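Local coordinates for protein importin-95 (Chaetomium thermophilum, PDB 4XRI) that serves as a flexible HEAT-repeat transport receptor for the nuclear import of protein cargo and probably binds a small GTPase, at residues Ser479-Leu484 with Tyr531-Val536; Met485-Arg490 with Asn500-His505. The protein carries 2 engineered substitutions. All coordinates share one frame; numbering follows the deposited sequence.

How the interactions relate
Interactions 1 and 2 show how one helix can serve two neighbours. Helix 477-490 gives its middle turns to helix 524-539 in interaction 1 and its last turns to the lead-in of helix 503-516 in interaction 2, both of whose segments lie in the chain between those of interaction 1. The two centres are about 11 Å apart, and the contacts touch directly: V536 CG1 lies 3.7 Å from A488 CB, and E532 CD comes within 3.4 Å of M485 SD as packing. L466 of helix 455-472 touches both L484 and I487, so the apolar packing continues onto that helix. Together they join helix 477-490 to helix 524-539 and to the turn that leads into helix 503-516.

Interaction 1: residues Ser479-Leu484 with Tyr531-Val536; sequences SCCWAL and YEVLSV
V533 carries the contact, its two methyl branches dividing the work between C481 and L484, which stand one turn apart on the facing helix. One branch reaches the backbone and side chain of C481 together: V533 CG2 lies 3.5 Å from C481 O. The same methyl, V533 CG2, is 3.6 Å from C481 CB, and the sulfur is close by. This methyl therefore packs into the angle between the start of the cysteine side chain and its peptide carbonyl, and the contact is by dispersion rather than polar bonding. The other branch, V533 CG1, is anti to the backbone N (chi1 179°) and rests 4.0 Å from L484 CB, touching the leucine at its root rather than at its branched end. L484 also packs on L466 and F467 of helix 455-472, where C481 meets L470. All three residues are buried. V533 and C481 are nearest neighbours, with V533 CA and C481 CA 6.1 Å apart, a close approach consistent with the modest size of both side chains. Beyond the contact, Y531 and S535 pack on helix 573-597, so helix 524-539 is covered on that side as well. The two segments run in broadly the same direction, an apolar contact of the kind found between like-directed helices stacked side by side in a HEAT-repeat solenoid such as importin beta.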
ATOM      1  N   SER A 479      -5.572  20.876   4.100  1.00 51.93           N
ATOM      2  CA  SER A 479      -4.323  21.141   4.815  1.00 48.33           C
ATOM      3  C   SER A 479      -4.571  21.592   6.254  1.00 41.73           C
ATOM      4  O   SER A 479      -3.932  21.099   7.187  1.00 46.04           O
ATOM      5  CB  SER A 479      -3.500  22.198   4.072  1.00 48.54           C
ATOM      6  OG  SER A 479      -2.947  21.676   2.876  1.00 58.33           O
ATOM      7  N   CYS A 480      -5.495  22.536   6.423  1.00 43.11           N
ATOM      8  CA  CYS A 480      -5.895  23.021   7.744  1.00 46.96           C
ATOM      9  C   CYS A 480      -6.406  21.880   8.617  1.00 47.80           C
ATOM     10  O   CYS A 480      -6.009  21.741   9.776  1.00 44.21           O
ATOM     11  CB  CYS A 480      -6.970  24.105   7.617  1.00 44.04           C
ATOM     12  SG  CYS A 480      -6.371  25.722   7.048  1.00 52.69           S
ATOM     13  N   CYS A 481      -7.287  21.067   8.039  1.00 49.65           N
ATOM     14  CA  CYS A 481      -7.829  19.886   8.707  1.00 49.80           C
ATOM     15  C   CYS A 481      -6.729  18.922   9.159  1.00 48.02           C
ATOM     16  O   CYS A 481      -6.742  18.445  10.298  1.00 41.79           O
ATOM     17  CB  CYS A 481      -8.816  19.160   7.784  1.00 42.44           C
ATOM     18  SG  CYS A 481     -10.437  19.955   7.635  1.00 51.24           S
ATOM     19  N   TRP A 482      -5.780  18.647   8.266  1.00 49.63           N
ATOM     20  CA  TRP A 482      -4.667  17.746   8.566  1.00 48.35           C
ATOM     21  C   TRP A 482      -3.822  18.257   9.731  1.00 48.95           C
ATOM     22  O   TRP A 482      -3.483  17.505  10.651  1.00 51.70           O
ATOM     23  CB  TRP A 482      -3.774  17.553   7.338  1.00 46.31           C
ATOM     24  CG  TRP A 482      -2.633  16.623   7.610  1.00 52.83           C
ATOM     25  CD1 TRP A 482      -2.724  15.303   7.930  1.00 53.51           C
ATOM     26  CD2 TRP A 482      -1.232  16.936   7.595  1.00 52.62           C
ATOM     27  NE1 TRP A 482      -1.474  14.771   8.116  1.00 55.12           N
ATOM     28  CE2 TRP A 482      -0.538  15.751   7.916  1.00 53.86           C
ATOM     29  CE3 TRP A 482      -0.497  18.100   7.344  1.00 49.89           C
ATOM     30  CZ2 TRP A 482       0.853  15.693   7.989  1.00 54.64           C
ATOM     31  CZ3 TRP A 482       0.888  18.040   7.417  1.00 57.98           C
ATOM     32  CH2 TRP A 482       1.546  16.844   7.738  1.00 59.78           C
ATOM     33  N   ALA A 483      -3.491  19.544   9.677  1.00 43.26           N
ATOM     34  CA  ALA A 483      -2.726  20.202  10.730  1.00 44.68           C
ATOM     35  C   ALA A 483      -3.470  20.143  12.062  1.00 46.75           C
ATOM     36  O   ALA A 483      -2.888  19.815  13.096  1.00 50.47           O
ATOM     37  CB  ALA A 483      -2.435  21.651  10.342  1.00 45.93           C
ATOM     38  N   LEU A 484      -4.763  20.453  12.022  1.00 41.01           N
ATOM     39  CA  LEU A 484      -5.613  20.431  13.212  1.00 40.92           C
ATOM     40  C   LEU A 484      -5.684  19.051  13.868  1.00 47.53           C
ATOM     41  O   LEU A 484      -5.678  18.934  15.096  1.00 49.21           O
ATOM     42  CB  LEU A 484      -7.023  20.907  12.859  1.00 45.97           C
ATOM     43  CG  LEU A 484      -7.186  22.414  12.665  1.00 50.87           C
ATOM     44  CD1 LEU A 484      -8.606  22.750  12.249  1.00 55.36           C
ATOM     45  CD2 LEU A 484      -6.822  23.135  13.946  1.00 54.82           C
ATOM     46  N   TYR A 531     -15.229  16.598   9.502  1.00 36.50           N
ATOM     47  CA  TYR A 531     -15.809  15.572  10.361  1.00 40.74           C
ATOM     48  C   TYR A 531     -14.711  14.696  10.950  1.00 35.39           C
ATOM     49  O   TYR A 531     -14.774  14.307  12.115  1.00 37.41           O
ATOM     50  CB  TYR A 531     -16.816  14.714   9.589  1.00 43.86           C
ATOM     51  CG  TYR A 531     -18.243  15.221   9.643  1.00 41.79           C
ATOM     52  CD1 TYR A 531     -18.827  15.601  10.847  1.00 41.36           C
ATOM     53  CD2 TYR A 531     -19.006  15.323   8.487  1.00 44.33           C
ATOM     54  CE1 TYR A 531     -20.131  16.065  10.895  1.00 42.38           C
ATOM     55  CE2 TYR A 531     -20.307  15.780   8.526  1.00 43.86           C
ATOM     56  CZ  TYR A 531     -20.866  16.151   9.731  1.00 42.09           C
ATOM     57  OH  TYR A 531     -22.161  16.611   9.772  1.00 46.73           O
ATOM     58  N   GLU A 532     -13.701  14.394  10.138  1.00 38.33           N
ATOM     59  CA  GLU A 532     -12.560  13.611  10.601  1.00 40.15           C
ATOM     60  C   GLU A 532     -11.832  14.339  11.726  1.00 42.99           C
ATOM     61  O   GLU A 532     -11.426  13.727  12.711  1.00 45.06           O
ATOM     62  CB  GLU A 532     -11.591  13.317   9.455  1.00 36.35           C
ATOM     63  CG  GLU A 532     -10.563  12.253   9.793  1.00 47.23           C
ATOM     64  CD  GLU A 532      -9.488  12.106   8.730  1.00 59.73           C
ATOM     65  OE1 GLU A 532      -9.416  12.956   7.814  1.00 62.11           O
ATOM     66  OE2 GLU A 532      -8.708  11.134   8.814  1.00 59.77           O
ATOM     67  N   VAL A 533     -11.682  15.651  11.568  1.00 37.68           N
ATOM     68  CA  VAL A 533     -11.076  16.495  12.592  1.00 36.98           C
ATOM     69  C   VAL A 533     -11.855  16.399  13.894  1.00 41.38           C
ATOM     70  O   VAL A 533     -11.283  16.187  14.965  1.00 39.20           O
ATOM     71  CB  VAL A 533     -11.017  17.973  12.150  1.00 37.70           C
ATOM     72  CG1 VAL A 533     -10.413  18.825  13.255  1.00 37.74           C
ATOM     73  CG2 VAL A 533     -10.219  18.108  10.872  1.00 40.18           C
ATOM     74  N   LEU A 534     -13.170  16.556  13.786  1.00 43.44           N
ATOM     75  CA  LEU A 534     -14.062  16.477  14.933  1.00 42.35           C
ATOM     76  C   LEU A 534     -13.926  15.139  15.652  1.00 42.25           C
ATOM     77  O   LEU A 534     -13.918  15.082  16.882  1.00 42.33           O
ATOM     78  CB  LEU A 534     -15.509  16.697  14.489  1.00 40.71           C
ATOM     79  CG  LEU A 534     -16.569  16.702  15.591  1.00 41.13           C
ATOM     80  CD1 LEU A 534     -16.164  17.654  16.706  1.00 46.06           C
ATOM     81  CD2 LEU A 534     -17.928  17.080  15.024  1.00 35.46           C
ATOM     82  N   SER A 535     -13.814  14.069  14.873  1.00 37.90           N
ATOM     83  CA  SER A 535     -13.619  12.736  15.424  1.00 36.95           C
ATOM     84  C   SER A 535     -12.352  12.669  16.278  1.00 37.44           C
ATOM     85  O   SER A 535     -12.373  12.145  17.390  1.00 42.13           O
ATOM     86  CB  SER A 535     -13.550  11.697  14.301  1.00 38.24           C
ATOM     87  OG  SER A 535     -13.205  10.422  14.816  1.00 49.27           O
ATOM     88  N   VAL A 536     -11.259  13.204  15.746  1.00 35.77           N
ATOM     89  CA  VAL A 536      -9.958  13.151  16.406  1.00 41.09           C
ATOM     90  C   VAL A 536      -9.923  14.037  17.652  1.00 44.87           C
ATOM     91  O   VAL A 536      -9.292  13.690  18.653  1.00 46.91           O
ATOM     92  CB  VAL A 536      -8.832  13.568  15.433  1.00 45.79           C
ATOM     93  CG1 VAL A 536      -7.499  13.681  16.155  1.00 45.93           C
ATOM     94  CG2 VAL A 536      -8.736  12.574  14.286  1.00 38.89           C
TER

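Interaction 2: residues Met485-Arg490 with Asn500-His505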
ATOM      1  N   MET A 485      -5.758  18.013  13.038  1.00 47.44           N
ATOM      2  CA  MET A 485      -5.766  16.635  13.521  1.00 52.64           C
ATOM      3  C   MET A 485      -4.469  16.288  14.245  1.00 52.09           C
ATOM      4  O   MET A 485      -4.490  15.696  15.327  1.00 54.09           O
ATOM      5  CB  MET A 485      -5.990  15.659  12.363  1.00 52.52           C
ATOM      6  CG  MET A 485      -7.436  15.539  11.911  1.00 54.14           C
ATOM      7  SD  MET A 485      -7.688  14.092  10.870  1.00 52.63           S
ATOM      8  CE  MET A 485      -6.616  14.477   9.488  1.00 49.75           C
ATOM      9  N   ASN A 486      -3.345  16.659  13.635  1.00 50.36           N
ATOM     10  CA  ASN A 486      -2.028  16.494  14.247  1.00 48.80           C
ATOM     11  C   ASN A 486      -1.961  17.109  15.639  1.00 53.92           C
ATOM     12  O   ASN A 486      -1.489  16.480  16.582  1.00 61.06           O
ATOM     13  CB  ASN A 486      -0.942  17.113  13.360  1.00 50.31           C
ATOM     14  CG  ASN A 486      -0.585  16.237  12.175  1.00 49.09           C
ATOM     15  OD1 ASN A 486      -0.693  15.013  12.238  1.00 54.55           O
ATOM     16  ND2 ASN A 486      -0.147  16.861  11.090  1.00 49.02           N
ATOM     17  N   ILE A 487      -2.442  18.342  15.749  1.00 46.47           N
ATOM     18  CA  ILE A 487      -2.460  19.075  17.010  1.00 48.75           C
ATOM     19  C   ILE A 487      -3.291  18.366  18.075  1.00 51.62           C
ATOM     20  O   ILE A 487      -2.862  18.230  19.224  1.00 53.78           O
ATOM     21  CB  ILE A 487      -3.008  20.493  16.803  1.00 50.60           C
ATOM     22  CG1 ILE A 487      -2.039  21.310  15.949  1.00 48.32           C
ATOM     23  CG2 ILE A 487      -3.256  21.176  18.137  1.00 50.03           C
ATOM     24  CD1 ILE A 487      -2.654  22.560  15.387  1.00 46.71           C
ATOM     25  N   ALA A 488      -4.481  17.917  17.685  1.00 47.17           N
ATOM     26  CA  ALA A 488      -5.357  17.180  18.588  1.00 52.88           C
ATOM     27  C   ALA A 488      -4.684  15.900  19.079  1.00 51.92           C
ATOM     28  O   ALA A 488      -4.837  15.510  20.237  1.00 53.06           O
ATOM     29  CB  ALA A 488      -6.675  16.857  17.902  1.00 45.78           C
ATOM     30  N   GLU A 489      -3.934  15.256  18.192  1.00 48.67           N
ATOM     31  CA  GLU A 489      -3.212  14.034  18.533  1.00 53.37           C
ATOM     32  C   GLU A 489      -2.038  14.302  19.470  1.00 60.35           C
ATOM     33  O   GLU A 489      -1.766  13.516  20.377  1.00 62.86           O
ATOM     34  CB  GLU A 489      -2.710  13.339  17.265  1.00 58.15           C
ATOM     35  CG  GLU A 489      -3.800  12.681  16.436  1.00 61.97           C
ATOM     36  CD  GLU A 489      -3.289  12.183  15.096  1.00 67.72           C
ATOM     37  OE1 GLU A 489      -2.069  12.291  14.845  1.00 69.46           O
ATOM     38  OE2 GLU A 489      -4.109  11.690  14.291  1.00 71.20           O
ATOM     39  N   ARG A 490      -1.346  15.415  19.245  1.00 49.13           N
ATOM     40  CA  ARG A 490      -0.120  15.720  19.978  1.00 56.65           C
ATOM     41  C   ARG A 490      -0.366  16.409  21.321  1.00 60.27           C
ATOM     42  O   ARG A 490       0.463  16.326  22.226  1.00 73.52           O
ATOM     43  CB  ARG A 490       0.798  16.593  19.119  1.00 62.02           C
ATOM     44  CG  ARG A 490       1.262  15.931  17.833  1.00 65.22           C
ATOM     45  CD  ARG A 490       2.117  14.710  18.110  1.00 71.67           C
ATOM     46  NE  ARG A 490       2.249  13.866  16.926  1.00 70.58           N
ATOM     47  CZ  ARG A 490       3.031  12.794  16.857  1.00 72.14           C
ATOM     48  NH1 ARG A 490       3.761  12.438  17.905  1.00 72.86           N
ATOM     49  NH2 ARG A 490       3.086  12.082  15.739  1.00 61.32           N
ATOM     50  N   ASN A 500      -6.250  18.840  29.035  1.00 61.52           N
ATOM     51  CA  ASN A 500      -5.076  18.903  28.173  1.00 54.80           C
ATOM     52  C   ASN A 500      -5.024  20.313  27.573  1.00 48.10           C
ATOM     53  O   ASN A 500      -5.967  21.077  27.762  1.00 54.18           O
ATOM     54  CB  ASN A 500      -5.121  17.795  27.102  1.00 55.99           C
ATOM     55  CG  ASN A 500      -6.314  17.907  26.163  1.00 53.64           C
ATOM     56  OD1 ASN A 500      -6.702  18.996  25.737  1.00 50.94           O
ATOM     57  ND2 ASN A 500      -6.891  16.760  25.821  1.00 45.62           N
ATOM     58  N   PRO A 501      -3.928  20.676  26.876  1.00 53.66           N
ATOM     59  CA  PRO A 501      -3.848  22.056  26.373  1.00 49.99           C
ATOM     60  C   PRO A 501      -5.029  22.525  25.516  1.00 55.14           C
ATOM     61  O   PRO A 501      -5.329  23.720  25.509  1.00 49.93           O
ATOM     62  CB  PRO A 501      -2.568  22.040  25.534  1.00 51.93           C
ATOM     63  CG  PRO A 501      -1.721  21.016  26.179  1.00 53.47           C
ATOM     64  CD  PRO A 501      -2.664  19.946  26.652  1.00 53.35           C
ATOM     65  N   LEU A 502      -5.693  21.611  24.816  1.00 53.47           N
ATOM     66  CA  LEU A 502      -6.774  21.991  23.908  1.00 53.71           C
ATOM     67  C   LEU A 502      -8.124  22.137  24.601  1.00 55.80           C
ATOM     68  O   LEU A 502      -9.076  22.646  24.011  1.00 60.97           O
ATOM     69  CB  LEU A 502      -6.898  20.973  22.775  1.00 56.75           C
ATOM     70  CG  LEU A 502      -6.043  21.229  21.536  1.00 55.84           C
ATOM     71  CD1 LEU A 502      -6.405  20.248  20.433  1.00 51.04           C
ATOM     72  CD2 LEU A 502      -6.216  22.664  21.060  1.00 58.31           C
ATOM     73  N   THR A 503      -8.204  21.686  25.849  1.00 52.95           N
ATOM     74  CA  THR A 503      -9.460  21.683  26.598  1.00 48.56           C
ATOM     75  C   THR A 503     -10.142  23.057  26.690  1.00 52.54           C
ATOM     76  O   THR A 503     -11.352  23.158  26.479  1.00 53.26           O
ATOM     77  CB  THR A 503      -9.253  21.149  28.030  1.00 59.92           C
ATOM     78  OG1 THR A 503      -8.584  19.885  27.982  1.00 59.07           O
ATOM     79  CG2 THR A 503     -10.593  20.984  28.736  1.00 62.17           C
ATOM     80  N   PRO A 504      -9.382  24.127  27.010  1.00 55.74           N
ATOM     81  CA  PRO A 504     -10.080  25.417  27.024  1.00 58.92           C
ATOM     82  C   PRO A 504     -10.485  25.893  25.627  1.00 62.55           C
ATOM     83  O   PRO A 504     -11.206  26.884  25.508  1.00 68.78           O
ATOM     84  CB  PRO A 504      -9.050  26.366  27.646  1.00 62.31           C
ATOM     85  CG  PRO A 504      -7.738  25.744  27.350  1.00 63.23           C
ATOM     86  CD  PRO A 504      -7.978  24.269  27.444  1.00 63.01           C
ATOM     87  N   HIS A 505     -10.025  25.200  24.589  1.00 57.57           N
ATOM     88  CA  HIS A 505     -10.393  25.534  23.217  1.00 62.81           C
ATOM     89  C   HIS A 505     -11.386  24.536  22.632  1.00 57.25           C
ATOM     90  O   HIS A 505     -11.863  24.717  21.511  1.00 52.61           O
ATOM     91  CB  HIS A 505      -9.156  25.590  22.320  1.00 66.10           C
ATOM     92  CG  HIS A 505      -8.128  26.586  22.760  1.00 74.19           C
ATOM     93  ND1 HIS A 505      -6.923  26.211  23.314  1.00 75.96           N
ATOM     94  CD2 HIS A 505      -8.123  27.937  22.723  1.00 72.66           C
ATOM     95  CE1 HIS A 505      -6.220  27.292  23.600  1.00 79.20           C
ATOM     96  NE2 HIS A 505      -6.925  28.353  23.253  1.00 80.64           N
TER
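A488, near the end of helix 477-490, and L502, in the turn that starts the next helix, bring the two backbones closest, with 7.3 Å between A488 CA and L502 CA. The first segment is regular helix; the second begins as a type I beta turn from N500 to T503 and then enters a weakly bonded helical start. L502 sits within this turn, its side chain directed at the helix. One methyl does all the close touching: L502 CD1 lies 3.7 Å from A488 CA. It thus packs against the helix backbone at alanine, whose short side chain allows the approach. Beside it, I487 CG2 is 4.0 Å from L502 CD1. With CG2 anti to the backbone N and CG1 beside it (chi1 -67°), it is the branch methyl and not the longer arm of I487 that meets L502, and the two side chains cross at about a right angle. Around them, L502 also meets F537 of helix 524-539, while I487 packs on I463 and L466 of helix 455-472. The turn itself is braced by a capping box: N500 N donates to T503 OG1 over 2.8 Å in a nearly straight bond of 176°, and a weak bond from L502 N to N500 OD1 ties the asparagine side chain to the turn. N500 ND2 in turn donates to A492 O, in the link between the segments. The chemistry is thus divided: polar bonds brace the turn and probably help to position L502, whereas the joint between the two segments is apolar and centres on one methyl, L502 CD1.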